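PDB 6YXQ: activating signal cointegrator 1 complex subunit 2 from Homo sapiens, which binds K63-linked polyubiquitin chains and, within the ASCC complex, recruits ASCC3 and ALKBH3 to sites of DNA damage, and takes part in rescuing stalled ribosomes. Local coordinates for residues A284-Y287 with E288-P292; L316-S319 with R320-M324; H277-C280 with Y281-S285; E364-F367 with L368-Y371; M294-A297 with I298-R302. One frame throughout, in Å; residues are numbered along the deposited sequence.

All five contacts are local, each lying along a single helix, so none closes a long loop. Following the chain, contact 3 starts helix 279-300, contact 1 overlaps it at Ala284 and Ser285 and fills the middle, and contact 5 takes the C-terminal end. Contact 2 lies on the next helix, 306-340, and contact 4 at the start of helix 365-374. None encloses another. What joins them is lateral: Tyr287 of contact 1 bonds to Arg320 of contact 2 and Asp370 of contact 4, Glu288 reaches the first turn of contact 4, and Glu295 of contact 5 forms a salt bridge with Arg366. Three helices thus meet around one polar cluster.

Contact 1 (A284-Y287 with E288-P292); sequences ASFY and EAAIP
Successive turns of an alpha-helix meet here, in the middle of helix 279-300, where i to i+4 pairing sets two aromatic rings against aliphatic side chains of the following turn. The clearer case is Tyr287 with Ile291. CG1 of Ile291 stands over the centre of the Tyr287 ring, 3.5 Å from the centroid and only 8° off the ring normal, a CH-pi contact in which the methylene sits over the ring centre while its bond from CB runs across the face. Both first torsions matter: the ring of Tyr287 swings opposite its own main-chain N (chi1 -162°), while CG1 of Ile291 lies beside its backbone N and leans back over that ring. Phe286 and Ala290 repeat the theme less centrally, with Ala290 CB above the face but displaced toward the rim, 3.8 Å from Phe286 CZ.

Four i to i+4 backbone bonds carry the turn, from Glu288 N to Ala284 O at 3.0 Å through to Ile291 N to Tyr287 O at 2.9 Å. The helix kinks at Pro292, whose N has no bond to the turn before.

The two rings serve different neighbours. Phe286 packs against Leu213 of helix 193-216 and Leu323 of helix 306-340, and meets Phe209 edge-to-face. The hydroxyl of Tyr287 is hydrogen-bonded to both Arg320 and Asp370, so its far end is tied to two other helices. Tyr287 O, already bonded by Ile291 N, also has Pro292 CD 3.5 Å away.

Contact 2 (L316-S319 with R320-M324); sequences LSHS and RKKLM
Regular alpha-helical backbone runs through Leu316-Met324, in helix 306-340, with each carbonyl of Leu316-Ser319 accepting from the N-H four residues on, as in Lys322 N to His318 O at 2.9 Å. On this frame the side-chain pair with a face contact is His318 with Lys322. The lysine chain passes over one face of the imidazole: CG lies 3.9 Å from the centroid of the His318 ring, offset toward the rim, and farther along Lys322 CE comes within 3.5 Å of His318 CE1. A bend at chi2 (-52°) turns the lysine chain along the ring, and its ammonium goes on to a salt bridge with Glu325 and a cation-pi contact with Trp261.

Arg320 lies back along the preceding turn instead. Its CG is 3.0 Å from Leu316 O, and NH1 ends near Ser317 CB, at 3.9 Å. A water joins the two residues weakly, donating to Ser317 OG and accepting from Arg320 NH1. The stronger partners lie elsewhere: Trp313 O for the serine hydroxyl, and Tyr287 for Arg320 NE.

The same turn, in the N-terminal part of ASCC2 that this chain represents, forms part of the ASCC3 interface. His318 ND1 is hydrogen-bonded to the backbone N of Asp181 of the ASCC3 chain, and Lys321 forms a salt bridge with that aspartate's carboxylate. Since ND1 accepts from an amide N-H, the imidazole would probably be neutral here, its NE2 being bonded to Thr258. Ser317 and Lys321 also pack on Phe183 of the ASCC3 chain, so the binding surface combines polar bonds with apolar contact.

Contact 3 (H277-C280 with Y281-S285); sequences HDFC and YRLAS
Leu283 reaches back to Phe279 across the first turn of an alpha-helix, the N-terminal end of helix 279-300. The CD2 methyl of Leu283 comes to 3.6 Å from Phe279 CE2, and the two side chains cross at about a right angle, the methyl approaching the ring obliquely. The leucine adopts an unusual first torsion for a helix (chi1 84°), with CG placed between its backbone N and carbonyl carbon, and this carries the branch toward the phenylalanine.

On another side of the turn, Asp278 meets Tyr281. OD1 lies 3.6 Å from Tyr281 CB, and OD2 is at the same distance from Tyr281 CD2, with the carboxylate and ring planes 18° apart. Asp278 holds the N-cap position, yet its side chain makes no capping bond; its carbonyl receives Arg282 N at 3.2 Å. The amide of Cys280 is instead bonded by the side chain of Gln275.

Outside this shell, Phe279 meets Phe274 edge-to-face and packs on Ile326 and Ile330 of helix 306-340. Leu283 rests on Leu323 of that helix, so the pair fills the seam between the two helices.

A serine closes the turn that follows. Tyr281 O accepts twice, from Ser285 N at 2.9 Å and from Ser285 OG at 2.6 Å; this hydroxyl oxygen, also hydrogen-bonded to Arg282 O, stands 3.8 Å above the Tyr281 ring, over its centre.

Contact 4 (E364-F367 with L368-Y371); sequences EKRF and LRDY
Arg366 and Asp370 form an i to i+4 salt bridge on the first turns of alpha-helix 365-374. The short bond runs from Arg366 NE to Asp370 OD2, 2.7 Å long and nearly straight at 168°. OD2 lies at the edge of the guanidinium, close to its plane, but the donor arrives on the syn side 32° out of the carboxylate plane, since the two groups are turned 68° against each other. A second bond, from Arg366 NH2 to the same oxygen, is weak. A bend at chi2 brings NE round to the aspartate.

OD2 has further partners in Tyr287 and, through a long, weak ion pair, Arg320. Arg366 NH2 in turn makes a salt bridge with Glu295, so the arginine is shared between two acids. Such neighbours would tend to keep Asp370 ionised.

At the N-terminal end, Glu288 of helix 279-300 accepts from the backbone N of Phe367; its approach to Arg366 N is too short to be modelled reliably. Glu364, at the N-cap position, gives its carbonyl to Leu368 N.

Arg366 CD lies over one face of the Arg369 guanidinium, toward its rim, and Arg369 NE makes a weak hydrogen bond to Ala406 O. On the apolar side, the Phe367 and Tyr371 rings are near parallel but slid so far apart that they barely overlap; what lies over the Phe367 face is Tyr371 CB, 4.0 Å from Phe367 CZ.

Contact 5 (M294-A297 with I298-R302); sequences MESA and IKKRR
Lys300 bends at chi2 (146°) and again at chi3 (48°), which folds its chain back toward Ser296, whose hydroxyl points opposite its own backbone N (chi1 178°). CD of Lys300 thereby comes to 3.5 Å from Ser296 OG and to 3.4 Å from Ser296 O, so the methylene chain lies against the polar edge of the preceding turn. The ammonium itself goes elsewhere, to a weak bond with Ser239.

Lys299 curls too, with bends at chi3 and chi4, and its CG passes 3.4 Å from Glu295 O. Opposite charges approach here without a salt bridge: Glu295 OE2 and Lys299 NZ stay 4.3 Å apart, the glutamate being engaged instead by Arg366. On another side of the helix, Ile298 CG1 lies 3.3 Å from Met294 O.

These pairs form the final turns of alpha-helix 279-300. Backbone bonds continue to the end, from Ile298 N to Met294 O at 2.9 Å up to Arg301 N to Ala297 O at 3.0 Å, and Arg301 is the first residue to depart from helical angles.

The end of the helix is held on several sides. Arg301 reaches the carbonyl of Met241 and forms a salt bridge with Glu304, Met294 lies on Leu253 of helix 243-266, and Ile298 packs on Leu309, Leu312 and Trp313 of helix 306-340 as well as on Leu186 of the ASCC3 chain.

Contact 1 (A284-Y287 with E288-P292)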
# COMPACT_ATOMS: atom_id res chain seq x y z
N ALA B 284 -24.99 12.23 -6.60
CA ALA B 284 -26.06 12.11 -7.58
C ALA B 284 -26.02 13.27 -8.57
O ALA B 284 -26.06 13.07 -9.80
CB ALA B 284 -27.41 12.05 -6.88
N SER B 285 -25.92 14.50 -8.06
CA SER B 285 -25.90 15.66 -8.95
C SER B 285 -24.60 15.72 -9.74
O SER B 285 -24.61 16.14 -10.90
CB SER B 285 -26.12 16.94 -8.15
OG SER B 285 -25.52 16.82 -6.89
N PHE B 286 -23.48 15.32 -9.12
CA PHE B 286 -22.24 15.22 -9.88
C PHE B 286 -22.39 14.24 -11.03
O PHE B 286 -21.91 14.49 -12.13
CB PHE B 286 -21.09 14.80 -8.98
CG PHE B 286 -19.84 14.44 -9.74
CD1 PHE B 286 -18.95 15.43 -10.13
CD2 PHE B 286 -19.57 13.12 -10.07
CE1 PHE B 286 -17.81 15.11 -10.84
CE2 PHE B 286 -18.42 12.80 -10.79
CZ PHE B 286 -17.54 13.79 -11.17
N TYR B 287 -23.02 13.09 -10.76
CA TYR B 287 -23.30 12.12 -11.81
C TYR B 287 -24.07 12.77 -12.95
O TYR B 287 -23.67 12.71 -14.11
CB TYR B 287 -24.07 10.94 -11.21
CG TYR B 287 -24.06 9.68 -12.05
CD1 TYR B 287 -25.00 9.48 -13.05
CD2 TYR B 287 -23.12 8.69 -11.85
CE1 TYR B 287 -25.00 8.35 -13.82
CE2 TYR B 287 -23.10 7.55 -12.62
CZ TYR B 287 -24.05 7.38 -13.61
OH TYR B 287 -24.06 6.24 -14.38
N GLU B 288 -25.17 13.45 -12.60
CA GLU B 288 -25.99 14.10 -13.62
C GLU B 288 -25.18 15.11 -14.44
O GLU B 288 -25.32 15.18 -15.66
CB GLU B 288 -27.17 14.80 -12.96
CG GLU B 288 -28.40 13.94 -12.92
CD GLU B 288 -29.12 13.89 -14.24
OE1 GLU B 288 -28.84 14.75 -15.10
OE2 GLU B 288 -29.98 13.01 -14.40
N ALA B 289 -24.35 15.92 -13.78
CA ALA B 289 -23.63 16.96 -14.51
C ALA B 289 -22.54 16.35 -15.38
O ALA B 289 -22.44 16.64 -16.57
CB ALA B 289 -23.03 17.96 -13.52
N ALA B 290 -21.73 15.48 -14.79
CA ALA B 290 -20.49 15.04 -15.40
C ALA B 290 -20.72 13.93 -16.42
O ALA B 290 -20.23 14.02 -17.55
CB ALA B 290 -19.55 14.57 -14.29
N ILE B 291 -21.50 12.90 -16.05
CA ILE B 291 -21.52 11.66 -16.83
C ILE B 291 -22.00 11.86 -18.27
O ILE B 291 -21.33 11.38 -19.19
CB ILE B 291 -22.32 10.59 -16.09
CG1 ILE B 291 -21.65 10.21 -14.77
CG2 ILE B 291 -22.56 9.38 -16.98
CD1 ILE B 291 -20.13 10.08 -14.84
N PRO B 292 -23.14 12.52 -18.53
CA PRO B 292 -23.59 12.64 -19.93
C PRO B 292 -22.57 13.30 -20.86
O PRO B 292 -22.30 12.78 -21.95
CB PRO B 292 -24.87 13.47 -19.81
CG PRO B 292 -25.38 13.17 -18.43
CD PRO B 292 -24.15 13.05 -17.60

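Contact 2 (L316-S319 with R320-M324)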
# COMPACT_ATOMS: atom_id res chain seq x y z
N LEU B 316 -14.53 5.26 -17.23
CA LEU B 316 -15.72 6.04 -16.93
C LEU B 316 -16.86 5.14 -16.45
O LEU B 316 -17.55 5.47 -15.47
CB LEU B 316 -16.15 6.83 -18.16
CG LEU B 316 -17.35 7.76 -17.97
CD1 LEU B 316 -17.07 8.74 -16.84
CD2 LEU B 316 -17.72 8.48 -19.26
N SER B 317 -17.08 4.01 -17.12
CA SER B 317 -18.13 3.09 -16.68
C SER B 317 -17.81 2.51 -15.31
O SER B 317 -18.71 2.39 -14.45
CB SER B 317 -18.32 1.99 -17.72
OG SER B 317 -18.27 2.53 -19.02
N HIS B 318 -16.55 2.16 -15.07
CA HIS B 318 -16.13 1.73 -13.75
C HIS B 318 -16.42 2.79 -12.70
O HIS B 318 -16.91 2.48 -11.60
CB HIS B 318 -14.64 1.37 -13.78
CG HIS B 318 -14.04 1.10 -12.44
ND1 HIS B 318 -14.02 -0.15 -11.87
CD2 HIS B 318 -13.41 1.93 -11.57
CE1 HIS B 318 -13.42 -0.08 -10.69
NE2 HIS B 318 -13.04 1.17 -10.49
N SER B 319 -16.16 4.06 -13.02
CA SER B 319 -16.38 5.13 -12.05
C SER B 319 -17.86 5.31 -11.75
O SER B 319 -18.24 5.55 -10.60
CB SER B 319 -15.78 6.45 -12.55
OG SER B 319 -14.54 6.24 -13.20
N ARG B 320 -18.70 5.20 -12.78
CA ARG B 320 -20.14 5.32 -12.55
C ARG B 320 -20.64 4.20 -11.66
O ARG B 320 -21.40 4.43 -10.70
CB ARG B 320 -20.87 5.35 -13.88
CG ARG B 320 -20.33 6.40 -14.81
CD ARG B 320 -20.89 6.30 -16.20
NE ARG B 320 -22.22 5.71 -16.21
CZ ARG B 320 -22.55 4.66 -16.94
NH1 ARG B 320 -21.65 4.08 -17.72
NH2 ARG B 320 -23.79 4.18 -16.91
N LYS B 321 -20.20 2.97 -11.94
CA LYS B 321 -20.60 1.83 -11.11
C LYS B 321 -20.16 2.03 -9.66
O LYS B 321 -20.95 1.82 -8.73
CB LYS B 321 -20.01 0.54 -11.68
CG LYS B 321 -20.47 -0.71 -10.96
CD LYS B 321 -19.82 -1.95 -11.56
CE LYS B 321 -20.22 -3.22 -10.81
NZ LYS B 321 -19.41 -4.40 -11.24
N LYS B 322 -18.91 2.46 -9.45
CA LYS B 322 -18.42 2.65 -8.08
C LYS B 322 -19.16 3.78 -7.38
O LYS B 322 -19.40 3.71 -6.16
CB LYS B 322 -16.92 2.93 -8.10
CG LYS B 322 -16.07 1.76 -8.52
CD LYS B 322 -16.40 0.53 -7.71
CE LYS B 322 -15.98 -0.74 -8.44
NZ LYS B 322 -16.51 -1.95 -7.76
N LEU B 323 -19.53 4.83 -8.11
CA LEU B 323 -20.30 5.91 -7.50
C LEU B 323 -21.64 5.40 -6.99
O LEU B 323 -22.05 5.70 -5.86
CB LEU B 323 -20.51 7.05 -8.50
CG LEU B 323 -19.51 8.22 -8.53
CD1 LEU B 323 -19.59 8.97 -9.85
CD2 LEU B 323 -19.79 9.16 -7.38
N MSE B 324 -22.34 4.62 -7.81
CA MSE B 324 -23.63 4.11 -7.38
C MSE B 324 -23.51 3.12 -6.22
O MSE B 324 -24.37 3.06 -5.33
CB MSE B 324 -24.37 3.45 -8.53
CG MSE B 324 -25.20 4.42 -9.33
SE MSE B 324 -24.39 4.75 -11.02
CE MSE B 324 -25.11 3.21 -11.96
O HOH W 1 -19.94 5.50 -19.40

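Contact 3 (H277-C280 with Y281-S285)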
# COMPACT_ATOMS: atom_id res chain seq x y z
N HIS B 277 -22.36 15.24 5.45
CA HIS B 277 -21.97 16.26 4.48
C HIS B 277 -22.78 16.17 3.20
O HIS B 277 -22.30 16.59 2.13
CB HIS B 277 -20.48 16.17 4.18
CG HIS B 277 -19.60 16.62 5.31
ND1 HIS B 277 -18.96 17.84 5.31
CD2 HIS B 277 -19.25 16.01 6.47
CE1 HIS B 277 -18.25 17.96 6.42
NE2 HIS B 277 -18.41 16.87 7.14
N ASP B 278 -24.00 15.63 3.27
CA ASP B 278 -24.93 15.59 2.14
C ASP B 278 -24.32 14.88 0.93
O ASP B 278 -24.38 15.36 -0.20
CB ASP B 278 -25.40 17.01 1.77
CG ASP B 278 -26.67 17.01 0.94
OD1 ASP B 278 -27.43 16.01 1.00
OD2 ASP B 278 -26.90 18.01 0.23
N PHE B 279 -23.73 13.70 1.19
CA PHE B 279 -22.92 13.05 0.16
C PHE B 279 -23.78 12.40 -0.93
O PHE B 279 -23.46 12.52 -2.12
CB PHE B 279 -21.99 12.01 0.79
CG PHE B 279 -20.79 11.69 -0.05
CD1 PHE B 279 -19.66 12.49 0.00
CD2 PHE B 279 -20.79 10.60 -0.90
CE1 PHE B 279 -18.55 12.20 -0.78
CE2 PHE B 279 -19.69 10.30 -1.68
CZ PHE B 279 -18.57 11.11 -1.62
N CYS B 280 -24.85 11.70 -0.53
CA CYS B 280 -25.72 11.05 -1.51
C CYS B 280 -26.21 12.01 -2.58
O CYS B 280 -26.22 11.68 -3.77
CB CYS B 280 -26.92 10.40 -0.81
SG CYS B 280 -26.57 8.91 0.11
N TYR B 281 -26.64 13.21 -2.17
CA TYR B 281 -27.09 14.19 -3.16
C TYR B 281 -25.92 14.72 -3.98
O TYR B 281 -26.03 14.92 -5.19
CB TYR B 281 -27.83 15.34 -2.50
CG TYR B 281 -28.09 16.49 -3.46
CD1 TYR B 281 -28.97 16.34 -4.52
CD2 TYR B 281 -27.41 17.69 -3.33
CE1 TYR B 281 -29.19 17.36 -5.42
CE2 TYR B 281 -27.63 18.73 -4.23
CZ TYR B 281 -28.52 18.56 -5.27
OH TYR B 281 -28.74 19.58 -6.17
N ARG B 282 -24.78 14.96 -3.32
CA ARG B 282 -23.65 15.55 -4.03
C ARG B 282 -23.16 14.64 -5.15
O ARG B 282 -22.88 15.10 -6.26
CB ARG B 282 -22.53 15.88 -3.06
CG ARG B 282 -22.68 17.24 -2.39
CD ARG B 282 -22.64 18.36 -3.41
NE ARG B 282 -21.28 18.63 -3.89
CZ ARG B 282 -20.39 19.36 -3.24
NH1 ARG B 282 -20.70 19.90 -2.06
NH2 ARG B 282 -19.18 19.56 -3.75
N LEU B 283 -23.10 13.33 -4.90
CA LEU B 283 -22.64 12.44 -5.95
C LEU B 283 -23.72 12.19 -6.99
O LEU B 283 -23.40 12.00 -8.16
CB LEU B 283 -22.11 11.13 -5.37
CG LEU B 283 -22.99 9.94 -5.02
CD1 LEU B 283 -23.23 9.05 -6.22
CD2 LEU B 283 -22.29 9.15 -3.93
N ALA B 284 -24.99 12.23 -6.60
CA ALA B 284 -26.06 12.11 -7.58
C ALA B 284 -26.02 13.27 -8.57
O ALA B 284 -26.06 13.07 -9.80
CB ALA B 284 -27.41 12.05 -6.88
N SER B 285 -25.92 14.50 -8.06
CA SER B 285 -25.90 15.66 -8.95
C SER B 285 -24.60 15.72 -9.74
O SER B 285 -24.61 16.14 -10.90
CB SER B 285 -26.12 16.94 -8.15
OG SER B 285 -25.52 16.82 -6.89

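Contact 4 (E364-F367 with L368-Y371)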
# COMPACT_ATOMS: atom_id res chain seq x y z
N GLU B 364 -32.90 14.28 -10.87
CA GLU B 364 -31.67 13.75 -11.47
C GLU B 364 -31.97 12.47 -12.26
O GLU B 364 -31.57 11.37 -11.89
CB GLU B 364 -30.62 13.50 -10.40
CG GLU B 364 -30.61 14.54 -9.29
CD GLU B 364 -30.20 15.91 -9.78
OE1 GLU B 364 -29.60 16.00 -10.87
OE2 GLU B 364 -30.48 16.90 -9.07
N LYS B 365 -32.67 12.66 -13.38
CA LYS B 365 -33.31 11.53 -14.05
C LYS B 365 -32.30 10.53 -14.61
O LYS B 365 -32.51 9.32 -14.54
CB LYS B 365 -34.24 12.03 -15.16
CG LYS B 365 -35.41 12.87 -14.66
CD LYS B 365 -36.10 13.59 -15.82
CE LYS B 365 -36.89 12.63 -16.71
NZ LYS B 365 -37.60 13.33 -17.82
N ARG B 366 -31.18 11.02 -15.17
CA ARG B 366 -30.18 10.11 -15.70
C ARG B 366 -29.53 9.30 -14.59
O ARG B 366 -29.34 8.08 -14.72
CB ARG B 366 -29.12 10.89 -16.48
CG ARG B 366 -27.85 10.09 -16.78
CD ARG B 366 -28.16 8.85 -17.60
NE ARG B 366 -26.98 7.99 -17.73
CZ ARG B 366 -26.17 8.02 -18.78
NH1 ARG B 366 -26.40 8.85 -19.79
NH2 ARG B 366 -25.11 7.21 -18.83
N PHE B 367 -29.15 9.96 -13.50
CA PHE B 367 -28.63 9.21 -12.36
C PHE B 367 -29.68 8.27 -11.80
O PHE B 367 -29.37 7.14 -11.42
CB PHE B 367 -28.14 10.16 -11.28
CG PHE B 367 -27.98 9.50 -9.94
CD1 PHE B 367 -26.86 8.74 -9.67
CD2 PHE B 367 -28.96 9.61 -8.97
CE1 PHE B 367 -26.71 8.12 -8.45
CE2 PHE B 367 -28.82 8.99 -7.75
CZ PHE B 367 -27.69 8.24 -7.49
N LEU B 368 -30.93 8.72 -11.72
CA LEU B 368 -31.98 7.87 -11.17
C LEU B 368 -32.14 6.61 -12.00
O LEU B 368 -32.24 5.50 -11.46
CB LEU B 368 -33.30 8.63 -11.10
CG LEU B 368 -33.90 8.80 -9.70
CD1 LEU B 368 -35.29 9.40 -9.81
CD2 LEU B 368 -33.93 7.49 -8.94
N ARG B 369 -32.15 6.76 -13.32
CA ARG B 369 -32.36 5.62 -14.21
C ARG B 369 -31.27 4.57 -14.02
O ARG B 369 -31.56 3.39 -13.78
CB ARG B 369 -32.40 6.12 -15.65
CG ARG B 369 -32.42 5.07 -16.74
CD ARG B 369 -31.92 5.65 -18.06
NE ARG B 369 -32.17 7.09 -18.18
CZ ARG B 369 -31.54 7.88 -19.04
NH1 ARG B 369 -30.62 7.38 -19.85
NH2 ARG B 369 -31.82 9.18 -19.08
N ASP B 370 -30.00 4.99 -14.07
CA ASP B 370 -28.87 4.08 -13.92
C ASP B 370 -28.83 3.47 -12.52
O ASP B 370 -28.61 2.25 -12.36
CB ASP B 370 -27.57 4.82 -14.22
CG ASP B 370 -27.48 5.30 -15.67
OD1 ASP B 370 -28.37 4.96 -16.49
OD2 ASP B 370 -26.52 6.03 -15.99
N TYR B 371 -29.03 4.30 -11.49
CA TYR B 371 -29.03 3.81 -10.12
C TYR B 371 -30.13 2.79 -9.90
O TYR B 371 -29.91 1.79 -9.21
CB TYR B 371 -29.19 4.97 -9.13
CG TYR B 371 -29.38 4.48 -7.72
CD1 TYR B 371 -28.30 4.03 -6.97
CD2 TYR B 371 -30.63 4.45 -7.13
CE1 TYR B 371 -28.46 3.57 -5.69
CE2 TYR B 371 -30.80 3.99 -5.84
CZ TYR B 371 -29.71 3.55 -5.12
OH TYR B 371 -29.85 3.08 -3.84

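Contact 5 (M294-A297 with I298-R302)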
# COMPACT_ATOMS: atom_id res chain seq x y z
N MSE B 294 -19.27 13.71 -20.65
CA MSE B 294 -18.07 12.92 -20.84
C MSE B 294 -18.34 11.67 -21.66
O MSE B 294 -17.52 11.27 -22.49
CB MSE B 294 -17.47 12.52 -19.49
CG MSE B 294 -17.36 13.64 -18.47
SE MSE B 294 -15.95 13.15 -17.23
CE MSE B 294 -16.74 13.36 -15.51
N GLU B 295 -19.49 11.04 -21.43
CA GLU B 295 -19.92 9.94 -22.28
C GLU B 295 -19.96 10.36 -23.74
O GLU B 295 -19.35 9.72 -24.60
CB GLU B 295 -21.30 9.44 -21.83
CG GLU B 295 -21.28 8.16 -21.02
CD GLU B 295 -22.65 7.52 -20.93
OE1 GLU B 295 -22.80 6.51 -20.21
OE2 GLU B 295 -23.58 8.03 -21.60
N SER B 296 -20.67 11.46 -24.04
CA SER B 296 -20.80 11.89 -25.42
C SER B 296 -19.45 12.26 -26.02
O SER B 296 -19.18 11.96 -27.18
CB SER B 296 -21.78 13.06 -25.54
OG SER B 296 -21.85 13.51 -26.88
N ALA B 297 -18.60 12.91 -25.23
CA ALA B 297 -17.30 13.33 -25.76
C ALA B 297 -16.42 12.14 -26.08
O ALA B 297 -15.78 12.10 -27.15
CB ALA B 297 -16.61 14.26 -24.76
N ILE B 298 -16.36 11.16 -25.18
CA ILE B 298 -15.57 9.95 -25.43
C ILE B 298 -16.08 9.24 -26.68
O ILE B 298 -15.29 8.84 -27.55
CB ILE B 298 -15.61 9.03 -24.20
CG1 ILE B 298 -14.76 9.61 -23.06
CG2 ILE B 298 -15.11 7.65 -24.55
CD1 ILE B 298 -14.65 8.70 -21.88
N LYS B 299 -17.40 9.11 -26.79
CA LYS B 299 -17.97 8.44 -27.96
C LYS B 299 -17.61 9.18 -29.24
O LYS B 299 -17.17 8.57 -30.22
CB LYS B 299 -19.48 8.32 -27.80
CG LYS B 299 -19.89 7.23 -26.82
CD LYS B 299 -21.30 6.74 -27.07
CE LYS B 299 -22.33 7.67 -26.46
NZ LYS B 299 -23.39 6.91 -25.75
N LYS B 300 -17.79 10.51 -29.25
CA LYS B 300 -17.54 11.29 -30.45
C LYS B 300 -16.09 11.20 -30.88
O LYS B 300 -15.79 11.00 -32.07
CB LYS B 300 -17.93 12.75 -30.22
CG LYS B 300 -19.34 13.12 -30.62
CD LYS B 300 -19.93 14.18 -29.70
CE LYS B 300 -18.97 15.33 -29.48
NZ LYS B 300 -19.55 16.37 -28.58
N ARG B 301 -15.16 11.33 -29.93
CA ARG B 301 -13.74 11.42 -30.26
C ARG B 301 -13.03 10.07 -30.22
O ARG B 301 -11.79 10.05 -30.20
CB ARG B 301 -13.06 12.41 -29.31
CG ARG B 301 -13.77 13.76 -29.20
CD ARG B 301 -13.23 14.62 -28.07
NE ARG B 301 -11.78 14.80 -28.16
CZ ARG B 301 -11.10 15.72 -27.48
NH1 ARG B 301 -11.74 16.55 -26.66
NH2 ARG B 301 -9.79 15.81 -27.61
N ARG B 302 -13.77 8.96 -30.16
CA ARG B 302 -13.14 7.63 -30.16
C ARG B 302 -12.09 7.43 -31.25
O ARG B 302 -11.10 6.72 -31.02
CB ARG B 302 -14.22 6.55 -30.26
CG ARG B 302 -14.91 6.43 -31.61
CD ARG B 302 -15.90 5.27 -31.61
NE ARG B 302 -16.07 4.67 -32.93
CZ ARG B 302 -15.34 3.65 -33.38
NH1 ARG B 302 -15.57 3.17 -34.60
NH2 ARG B 302 -14.38 3.13 -32.63